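Local coordinates for pectate lyase (Cellvibrio cellulosa, PDB 1GXO), which cleaves pectate by anti-beta-elimination as a family 10 polysaccharide lyase, here represented by its catalytic module with bound trigalacturonate, at residues T251-Y256 and S274-R279; R207-E212 and T310-G315; S68-N73 and L116-P121. The protein carries 1 engineered substitution. All coordinates share one frame; numbering follows the deposited sequence.

Interaction 1 of 3, residues T251-Y256 and S274-R279; sequences TYLEGY and SKMWYR. With ADA (alpha-D-galactopyranuronic acid), chain B.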
# COMPACT_ATOMS: atom_id res chain seq x y z
N THR A 251 -10.48 -16.99 -8.65
CA THR A 251 -9.39 -16.15 -8.26
C THR A 251 -8.45 -16.94 -7.37
O THR A 251 -7.26 -16.97 -7.62
CB THR A 251 -9.93 -14.91 -7.55
OG1 THR A 251 -10.59 -14.08 -8.50
CG2 THR A 251 -8.80 -14.04 -7.01
N TYR A 252 -8.98 -17.56 -6.33
CA TYR A 252 -8.10 -18.24 -5.42
C TYR A 252 -7.94 -19.68 -5.83
O TYR A 252 -8.83 -20.25 -6.46
CB TYR A 252 -8.56 -18.11 -3.97
CG TYR A 252 -9.92 -18.71 -3.69
CD1 TYR A 252 -10.09 -20.09 -3.61
CD2 TYR A 252 -11.03 -17.89 -3.49
CE1 TYR A 252 -11.33 -20.64 -3.35
CE2 TYR A 252 -12.27 -18.43 -3.21
CZ TYR A 252 -12.42 -19.81 -3.15
OH TYR A 252 -13.66 -20.38 -2.91
N LEU A 253 -6.78 -20.23 -5.51
CA LEU A 253 -6.46 -21.65 -5.63
C LEU A 253 -7.01 -22.36 -4.38
O LEU A 253 -6.81 -21.87 -3.26
CB LEU A 253 -4.93 -21.78 -5.69
CG LEU A 253 -4.25 -22.96 -6.39
CD1 LEU A 253 -4.93 -23.28 -7.73
CD2 LEU A 253 -2.75 -22.68 -6.58
N GLU A 254 -7.73 -23.47 -4.56
CA GLU A 254 -8.33 -24.21 -3.44
C GLU A 254 -7.54 -25.47 -3.12
O GLU A 254 -7.16 -26.20 -4.02
CB GLU A 254 -9.74 -24.66 -3.77
CG GLU A 254 -10.63 -23.62 -4.40
CD GLU A 254 -12.06 -24.10 -4.47
OE1 GLU A 254 -12.53 -24.64 -3.43
OE2 GLU A 254 -12.70 -23.95 -5.55
N GLY A 255 -7.34 -25.73 -1.83
CA GLY A 255 -6.50 -26.82 -1.40
C GLY A 255 -5.01 -26.59 -1.63
O GLY A 255 -4.26 -27.53 -1.87
N TYR A 256 -4.59 -25.34 -1.54
CA TYR A 256 -3.19 -24.96 -1.78
C TYR A 256 -2.73 -23.84 -0.82
O TYR A 256 -3.56 -23.07 -0.29
CB TYR A 256 -3.00 -24.50 -3.23
CG TYR A 256 -2.80 -25.62 -4.22
CD1 TYR A 256 -1.51 -26.12 -4.49
CD2 TYR A 256 -3.88 -26.18 -4.91
CE1 TYR A 256 -1.30 -27.15 -5.42
CE2 TYR A 256 -3.69 -27.21 -5.85
CZ TYR A 256 -2.40 -27.69 -6.08
OH TYR A 256 -2.20 -28.72 -6.98
N SER A 274 -6.98 -24.93 3.01
CA SER A 274 -6.27 -23.70 2.66
C SER A 274 -6.60 -23.13 1.26
O SER A 274 -6.87 -23.88 0.31
CB SER A 274 -4.74 -23.93 2.77
OG SER A 274 -3.99 -22.78 2.39
N LYS A 275 -6.57 -21.81 1.17
CA LYS A 275 -6.67 -21.10 -0.12
C LYS A 275 -5.40 -20.34 -0.42
O LYS A 275 -4.75 -19.81 0.48
CB LYS A 275 -7.80 -20.07 -0.09
CG LYS A 275 -9.18 -20.64 0.10
CD LYS A 275 -10.22 -19.52 0.01
CE LYS A 275 -11.64 -20.03 0.28
NZ LYS A 275 -11.73 -20.89 1.50
N MET A 276 -5.06 -20.25 -1.71
CA MET A 276 -3.95 -19.40 -2.13
C MET A 276 -4.37 -18.35 -3.15
O MET A 276 -5.18 -18.62 -4.05
CB MET A 276 -2.79 -20.22 -2.70
CG MET A 276 -1.48 -19.43 -2.73
SD MET A 276 -0.26 -20.16 -3.79
CE MET A 276 -0.84 -19.59 -5.42
N TRP A 277 -3.80 -17.16 -3.01
CA TRP A 277 -3.98 -16.12 -4.02
C TRP A 277 -2.66 -15.87 -4.73
O TRP A 277 -1.61 -15.85 -4.12
CB TRP A 277 -4.52 -14.83 -3.42
CG TRP A 277 -5.97 -14.94 -2.95
CD1 TRP A 277 -7.10 -14.54 -3.63
CD2 TRP A 277 -6.42 -15.46 -1.70
NE1 TRP A 277 -8.21 -14.76 -2.85
CE2 TRP A 277 -7.83 -15.36 -1.68
CE3 TRP A 277 -5.78 -16.01 -0.57
CZ2 TRP A 277 -8.61 -15.77 -0.59
CZ3 TRP A 277 -6.56 -16.44 0.51
CH2 TRP A 277 -7.96 -16.31 0.49
N TYR A 278 -2.73 -15.68 -6.04
CA TYR A 278 -1.57 -15.33 -6.83
C TYR A 278 -1.20 -13.88 -6.58
O TYR A 278 -2.07 -13.08 -6.23
CB TYR A 278 -1.84 -15.58 -8.32
CG TYR A 278 -1.87 -17.05 -8.69
CD1 TYR A 278 -0.69 -17.71 -9.06
CD2 TYR A 278 -3.06 -17.78 -8.69
CE1 TYR A 278 -0.71 -19.05 -9.43
CE2 TYR A 278 -3.09 -19.13 -9.05
CZ TYR A 278 -1.90 -19.76 -9.42
OH TYR A 278 -1.87 -21.11 -9.75
N ARG A 279 0.08 -13.58 -6.74
CA ARG A 279 0.59 -12.21 -6.69
C ARG A 279 0.07 -11.38 -7.87
O ARG A 279 -0.26 -10.20 -7.70
CB ARG A 279 2.14 -12.20 -6.71
CG ARG A 279 2.78 -10.80 -6.55
CD ARG A 279 2.57 -10.20 -5.19
NE ARG A 279 3.35 -9.01 -4.85
CZ ARG A 279 4.52 -9.03 -4.21
NH1 ARG A 279 5.09 -10.18 -3.89
NH2 ARG A 279 5.13 -7.90 -3.89
C1 ADA B . 11.57 -7.70 -1.44
C2 ADA B . 11.86 -8.72 -0.32
C3 ADA B . 11.39 -10.13 -0.78
C4 ADA B . 9.90 -10.10 -1.15
C5 ADA B . 9.73 -9.03 -2.24
C6 ADA B . 8.27 -8.95 -2.68
O2 ADA B . 13.24 -8.74 0.03
O3 ADA B . 11.72 -11.15 0.16
O4 ADA B . 9.20 -9.76 0.04
O5 ADA B . 10.20 -7.77 -1.76
O6B ADA B . 7.69 -9.99 -2.97
O6A ADA B . 7.73 -7.84 -2.76
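A short antiparallel beta pairing in the outer part of the catalytic module joins L253 to M276 and E254 to K275, and it illustrates how the two faces of one strand pair can carry quite different side-chain packing. L253 and M276 form the hydrogen-bonded pair: L253 N gives to M276 O at 2.7 Å, and M276 N returns a bond to L253 O at 2.8 Å. Next to it, E254 and K275 are the non-hydrogen-bonded pair. The chain turns a corner at E254 and G255, the glycine with positive phi. There S274 O accepts from Y256 N, and weakly from G255 N. S274 answers with its side chain: with OG opposite the backbone N (chi1 178°), the hydroxyl gives to Y256 O at 2.7 Å, from above the carbonyl plane.

On the K275 face, the lysine chain stays extended as far as CE and lies across the Y252 ring, its CD 3.6 Å from the ring centroid, almost on the normal. The same tyrosine rests its CB on the pyrrole face of W277, 3.7 Å from that centroid, so the ring and the CB of Y252 have separate partners. On the other face L253 and M276 run alongside one another, with CD2 of L253 3.8 Å from CE of M276. That methyl also sits over the centre of the Y278 ring, and L253 CD2 approaches Y278 OH.

At its far end the segment reaches substrate: R279 NH1 and NH2 each donate to one carboxylate oxygen of the galacturonate of chain B, O6B and O6A, both at 2.8 Å. W277 NE1 bonds to F246 O and its ring packs on helix 319-328, while L253 and M276 rest on strand 268-271.

Interaction 2 of 3, residues R207-E212 and T310-G315; sequences RAYELE and TGYSWG. With ADA (alpha-D-galactopyranuronic acid), chain B; ADA (alpha-D-galactopyranuronic acid), chain C; ADA (alpha-D-galactopyranuronic acid), chain D.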
# COMPACT_ATOMS: atom_id res chain seq x y z
N ARG A 207 9.03 -2.92 -12.17
CA ARG A 207 10.26 -3.64 -12.44
C ARG A 207 9.97 -4.77 -13.44
O ARG A 207 8.81 -5.14 -13.64
CB ARG A 207 10.86 -4.15 -11.14
CG ARG A 207 11.31 -3.01 -10.24
CD ARG A 207 11.64 -3.40 -8.84
NE ARG A 207 10.48 -3.87 -8.09
CZ ARG A 207 10.42 -3.92 -6.77
NH1 ARG A 207 11.48 -3.50 -6.07
NH2 ARG A 207 9.33 -4.37 -6.14
N ALA A 208 11.01 -5.28 -14.08
CA ALA A 208 10.87 -6.21 -15.22
C ALA A 208 9.93 -7.38 -15.00
O ALA A 208 9.27 -7.85 -15.93
CB ALA A 208 12.25 -6.72 -15.66
N TYR A 209 9.88 -7.85 -13.76
CA TYR A 209 9.11 -9.02 -13.37
C TYR A 209 7.78 -8.62 -12.74
O TYR A 209 7.12 -9.44 -12.11
CB TYR A 209 9.95 -9.84 -12.39
CG TYR A 209 10.62 -8.99 -11.32
CD1 TYR A 209 9.97 -8.69 -10.11
CD2 TYR A 209 11.93 -8.51 -11.51
CE1 TYR A 209 10.60 -7.91 -9.12
CE2 TYR A 209 12.55 -7.74 -10.54
CZ TYR A 209 11.89 -7.44 -9.35
OH TYR A 209 12.52 -6.69 -8.39
N GLU A 210 7.40 -7.34 -12.89
CA GLU A 210 6.13 -6.81 -12.38
C GLU A 210 5.30 -6.30 -13.56
O GLU A 210 5.43 -5.14 -13.96
CB GLU A 210 6.39 -5.69 -11.34
CG GLU A 210 6.85 -6.22 -9.98
CD GLU A 210 7.48 -5.17 -9.08
OE1 GLU A 210 7.46 -5.37 -7.84
OE2 GLU A 210 7.99 -4.15 -9.59
N LEU A 211 4.46 -7.17 -14.12
CA LEU A 211 3.71 -6.83 -15.33
C LEU A 211 2.30 -6.31 -15.04
O LEU A 211 1.84 -6.36 -13.90
CB LEU A 211 3.67 -8.04 -16.28
CG LEU A 211 5.00 -8.78 -16.48
CD1 LEU A 211 4.81 -9.94 -17.45
CD2 LEU A 211 6.07 -7.82 -17.03
N GLU A 212 1.63 -5.77 -16.07
CA GLU A 212 0.24 -5.32 -15.98
C GLU A 212 -0.61 -6.53 -15.62
O GLU A 212 -0.42 -7.61 -16.19
CB GLU A 212 -0.27 -4.70 -17.29
CG GLU A 212 0.68 -3.71 -17.95
CD GLU A 212 1.69 -4.37 -18.89
OE1 GLU A 212 2.02 -3.75 -19.93
OE2 GLU A 212 2.17 -5.49 -18.62
N THR A 310 12.91 -17.31 -5.63
CA THR A 310 13.25 -17.19 -4.21
C THR A 310 13.31 -15.74 -3.74
O THR A 310 13.20 -15.49 -2.53
CB THR A 310 14.59 -17.90 -3.88
OG1 THR A 310 15.66 -17.29 -4.61
CG2 THR A 310 14.59 -19.33 -4.38
N GLY A 311 13.49 -14.81 -4.68
CA GLY A 311 13.73 -13.40 -4.38
C GLY A 311 12.49 -12.54 -4.30
O GLY A 311 12.55 -11.38 -3.90
N TYR A 312 11.36 -13.12 -4.68
CA TYR A 312 10.07 -12.40 -4.73
C TYR A 312 8.94 -13.37 -4.42
O TYR A 312 9.03 -14.55 -4.76
CB TYR A 312 9.88 -11.84 -6.12
CG TYR A 312 8.86 -10.74 -6.31
CD1 TYR A 312 9.20 -9.40 -6.10
CD2 TYR A 312 7.57 -11.03 -6.79
CE1 TYR A 312 8.29 -8.38 -6.31
CE2 TYR A 312 6.64 -10.01 -7.01
CZ TYR A 312 7.01 -8.69 -6.77
OH TYR A 312 6.11 -7.66 -6.99
N SER A 313 7.86 -12.87 -3.82
CA SER A 313 6.70 -13.70 -3.49
C SER A 313 5.70 -13.71 -4.64
O SER A 313 5.11 -12.67 -5.00
CB SER A 313 6.01 -13.17 -2.21
OG SER A 313 6.89 -13.27 -1.10
N TRP A 314 5.45 -14.91 -5.15
CA TRP A 314 4.60 -15.09 -6.32
C TRP A 314 3.17 -15.44 -5.95
O TRP A 314 2.32 -15.62 -6.82
CB TRP A 314 5.24 -16.12 -7.25
CG TRP A 314 6.51 -15.55 -7.77
CD1 TRP A 314 7.76 -15.74 -7.26
CD2 TRP A 314 6.64 -14.60 -8.82
NE1 TRP A 314 8.68 -15.00 -7.97
CE2 TRP A 314 8.02 -14.29 -8.93
CE3 TRP A 314 5.74 -13.98 -9.69
CZ2 TRP A 314 8.52 -13.40 -9.90
CZ3 TRP A 314 6.24 -13.09 -10.65
CH2 TRP A 314 7.62 -12.81 -10.73
N GLY A 315 2.90 -15.49 -4.65
CA GLY A 315 1.59 -15.83 -4.13
C GLY A 315 1.59 -15.81 -2.62
O GLY A 315 2.64 -15.68 -1.99
C1 ADA B . 11.57 -7.70 -1.44
C2 ADA B . 11.86 -8.72 -0.32
C3 ADA B . 11.39 -10.13 -0.78
C4 ADA B . 9.90 -10.10 -1.15
C5 ADA B . 9.73 -9.03 -2.24
C6 ADA B . 8.27 -8.95 -2.68
O2 ADA B . 13.24 -8.74 0.03
O3 ADA B . 11.72 -11.15 0.16
O4 ADA B . 9.20 -9.76 0.04
O5 ADA B . 10.20 -7.77 -1.76
O6B ADA B . 7.69 -9.99 -2.97
O6A ADA B . 7.73 -7.84 -2.76
C1 ADA C . 15.14 -6.47 -4.18
C2 ADA C . 14.58 -7.87 -4.56
C3 ADA C . 13.06 -7.85 -4.91
C4 ADA C . 12.25 -7.15 -3.80
C5 ADA C . 12.90 -5.75 -3.73
C6 ADA C . 12.07 -4.78 -2.88
O2 ADA C . 15.34 -8.48 -5.58
O3 ADA C . 12.59 -9.17 -5.23
O4 ADA C . 12.41 -7.96 -2.61
O5 ADA C . 14.24 -5.91 -3.23
O6B ADA C . 10.97 -4.42 -3.29
O6A ADA C . 12.52 -4.38 -1.81
C1 ADA D . 14.61 -2.46 -6.69
C2 ADA D . 15.17 -2.50 -5.25
C3 ADA D . 16.37 -3.44 -5.04
C4 ADA D . 16.31 -4.77 -5.82
C5 ADA D . 15.95 -4.42 -7.28
C6 ADA D . 15.84 -5.78 -8.04
O1 ADA D . 15.19 -1.44 -7.48
O2 ADA D . 15.51 -1.19 -4.84
O3 ADA D . 16.47 -3.71 -3.65
O4 ADA D . 15.25 -5.64 -5.37
O5 ADA D . 14.72 -3.71 -7.34
O6B ADA D . 16.43 -6.78 -7.61
O6A ADA D . 15.16 -5.86 -9.05
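Y209 and Y312 meet edge to face, the edge of Y209 turned toward the face of Y312 with centroids 5.3 Å apart and planes at 70°. The contact is densest here and at E210, whose OE1 accepts from Y312 OH at 2.8 Å on its anti lone pair. R207 holds the same carboxylate side-on: NH2 gives to OE1 of E210 at 2.7 Å on the syn side, and NE gives to OE2 at 2.9 Å. Each E210 oxygen thus takes two bonds, since R207 N also reaches OE2, and the grip should fix the orientation of both arginine and glutamate. W314 adds its CH2, 3.7 Å from Y209 O, and carries Y312 CD2 over its ring centre.

Toward the cleft the packing gives way, and sugars take the place of protein atoms. CG of Y312 lies opposite its backbone N (chi1 -163°), which carries the ring in between Y209 and the chain B galacturonate, whose O6B lies over the far face. S313 N donates to that oxygen almost straight at 3.0 Å. R207 NH1 gives to O6B of the chain C unit at 3.0 Å, Y209 OH bonds to O6A of chain D, and G311 O accepts from O3 of chain C.

Y312 follows helix 306-311 directly; it and E210 pack on strand 280-281, while W314 NE1 bonds back to R308 O in the helix.

Interaction 3 of 3, residues S68-N73 and L116-P121; sequences SGTIAN and LPQFYP. Engineered in segment 68-73: A72 (natural residue Asp). With ADA (alpha-D-galactopyranuronic acid), chain C.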
# COMPACT_ATOMS: atom_id res chain seq x y z
N SER A 68 15.12 12.58 -3.72
CA SER A 68 13.68 12.32 -3.77
C SER A 68 13.22 11.53 -2.55
O SER A 68 13.92 10.62 -2.07
CB SER A 68 13.33 11.55 -5.03
OG SER A 68 13.32 12.42 -6.12
N GLY A 69 12.03 11.88 -2.04
CA GLY A 69 11.39 11.10 -1.01
C GLY A 69 10.66 9.94 -1.65
O GLY A 69 10.39 9.97 -2.84
N THR A 70 10.36 8.91 -0.86
CA THR A 70 9.68 7.74 -1.40
C THR A 70 8.68 7.10 -0.43
O THR A 70 8.82 7.22 0.79
CB THR A 70 10.71 6.68 -1.98
OG1 THR A 70 10.00 5.65 -2.65
CG2 THR A 70 11.50 5.93 -0.89
N ILE A 71 7.66 6.45 -1.00
CA ILE A 71 6.71 5.62 -0.24
C ILE A 71 6.92 4.11 -0.57
O ILE A 71 6.08 3.25 -0.23
CB ILE A 71 5.22 6.09 -0.44
CG1 ILE A 71 4.73 5.90 -1.89
CG2 ILE A 71 5.04 7.56 -0.05
CD1 ILE A 71 3.27 6.32 -2.11
N ALA A 72 8.04 3.79 -1.21
CA ALA A 72 8.41 2.38 -1.40
C ALA A 72 8.68 1.69 -0.05
O ALA A 72 9.20 2.30 0.89
CB ALA A 72 9.61 2.29 -2.28
N ASN A 73 8.28 0.42 0.06
CA ASN A 73 8.56 -0.38 1.24
C ASN A 73 8.26 0.30 2.58
O ASN A 73 9.03 0.16 3.55
CB ASN A 73 10.01 -0.88 1.23
CG ASN A 73 10.24 -1.94 0.18
OD1 ASN A 73 9.33 -2.70 -0.17
ND2 ASN A 73 11.47 -2.01 -0.35
N LEU A 116 -0.73 9.07 -6.28
CA LEU A 116 0.53 9.23 -5.58
C LEU A 116 1.64 8.43 -6.22
O LEU A 116 1.53 7.21 -6.39
CB LEU A 116 0.38 8.87 -4.10
CG LEU A 116 -0.71 9.55 -3.26
CD1 LEU A 116 -0.58 9.11 -1.82
CD2 LEU A 116 -0.59 11.07 -3.32
N PRO A 117 2.74 9.12 -6.55
CA PRO A 117 3.91 8.51 -7.17
C PRO A 117 4.71 7.79 -6.10
O PRO A 117 4.51 8.05 -4.91
CB PRO A 117 4.70 9.70 -7.71
CG PRO A 117 4.34 10.87 -6.78
CD PRO A 117 2.94 10.57 -6.32
N GLN A 118 5.60 6.89 -6.52
CA GLN A 118 6.46 6.17 -5.59
C GLN A 118 7.63 7.03 -5.13
O GLN A 118 8.06 6.93 -3.98
CB GLN A 118 6.99 4.87 -6.22
CG GLN A 118 7.63 3.86 -5.25
CD GLN A 118 8.24 2.68 -5.98
OE1 GLN A 118 8.99 2.86 -6.95
NE2 GLN A 118 7.94 1.46 -5.52
N PHE A 119 8.20 7.82 -6.05
CA PHE A 119 9.26 8.75 -5.70
C PHE A 119 8.84 10.18 -6.06
O PHE A 119 8.19 10.40 -7.09
CB PHE A 119 10.57 8.43 -6.42
CG PHE A 119 11.37 7.31 -5.80
CD1 PHE A 119 10.97 5.98 -5.95
CD2 PHE A 119 12.52 7.58 -5.08
CE1 PHE A 119 11.71 4.93 -5.39
CE2 PHE A 119 13.28 6.53 -4.51
CZ PHE A 119 12.86 5.19 -4.68
N TYR A 120 9.25 11.13 -5.23
CA TYR A 120 8.95 12.54 -5.46
C TYR A 120 10.01 13.41 -4.81
O TYR A 120 10.35 13.17 -3.64
CB TYR A 120 7.57 12.87 -4.88
CG TYR A 120 7.18 14.29 -5.15
CD1 TYR A 120 7.31 15.26 -4.16
CD2 TYR A 120 6.75 14.69 -6.43
CE1 TYR A 120 6.99 16.58 -4.42
CE2 TYR A 120 6.42 16.01 -6.68
CZ TYR A 120 6.55 16.94 -5.67
OH TYR A 120 6.24 18.26 -5.88
N PRO A 121 10.55 14.43 -5.50
CA PRO A 121 10.27 14.74 -6.91
C PRO A 121 10.40 13.56 -7.86
O PRO A 121 11.19 12.65 -7.64
CB PRO A 121 11.33 15.80 -7.24
CG PRO A 121 11.52 16.53 -5.92
CD PRO A 121 11.48 15.42 -4.90
C1 ADA C . 15.14 -6.47 -4.18
C2 ADA C . 14.58 -7.87 -4.56
C3 ADA C . 13.06 -7.85 -4.91
C4 ADA C . 12.25 -7.15 -3.80
C5 ADA C . 12.90 -5.75 -3.73
C6 ADA C . 12.07 -4.78 -2.88
O2 ADA C . 15.34 -8.48 -5.58
O3 ADA C . 12.59 -9.17 -5.23
O4 ADA C . 12.41 -7.96 -2.61
O5 ADA C . 14.24 -5.91 -3.23
O6B ADA C . 10.97 -4.42 -3.29
O6A ADA C . 12.52 -4.38 -1.81
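T70 lies alongside F119 on one face of a two-stranded antiparallel pairing. Its CB stands 3.6 Å from the F119 ring centroid, and CB and OG1 both lie over the ring face. With OG1 opposite the backbone N (chi1 -172°), that oxygen also gives to Q118 O at 2.7 Å, from above the carbonyl plane. I71 N shares the acceptor at 3.0 Å, so two donors grip a single carbonyl. A72, engineered from the natural Asp, sets its methyl CB 3.7 Å from Q118 NE2.

The same first shell includes the backbone pair. Y120 N donates to G69 O at 2.9 Å and G69 N gives to Y120 O in return, making G69 and Y120 the hydrogen-bonded pair and T70 and F119 the non-hydrogen-bonded one. At the outer end S68 OG meets P121 O at 2.6 Å, in the carbonyl plane and on a lone pair; a cis peptide precedes this proline. At the inner end I71 reaches past Q118, its CD1 touching P117 O and L116 CB.

Further out, Q118 OE1 bonds to S127 OG, and I71 and L116 pack against helix 93-109, L116 also against helix 136-148. N73 donates from ND2 to O6A of the chain C galacturonate at 3.0 Å; N53 OD1 bonds the same amide nitrogen, and D134 OD2 takes N73 N.

T70 OG1 also accepts from A72 N at 3.1 Å, an ST turn. The two-stranded pairing, 69-70 with 119-120, joins segments separated by two helices of the alpha/alpha fold of family 10 lyases, and it leads to N73 in the glycan pocket.

Overall arrangement
The bound trisaccharide ties the three contacts together. Interactions 1 and 2, with centres about 17 Å apart, touch directly: R279 NH1 lies 2.7 Å from S313 O and R279 N 3.0 Å from W314 O, both probable hydrogen bonds, and both contacts reach the chain B galacturonate. Interactions 2 and 3 do not touch, their nearest atoms being about 6 Å apart, yet R207 and N73 both bond the carboxylate of the chain C unit. Interactions 1 and 3 lie on opposite sides of the chain's centre, about 31 Å between centres. Along the sequence, interaction 1 is nested within the loop closed by interaction 2, and interaction 3 precedes both. A calcium ion lies about 4 Å from the R207 side chain.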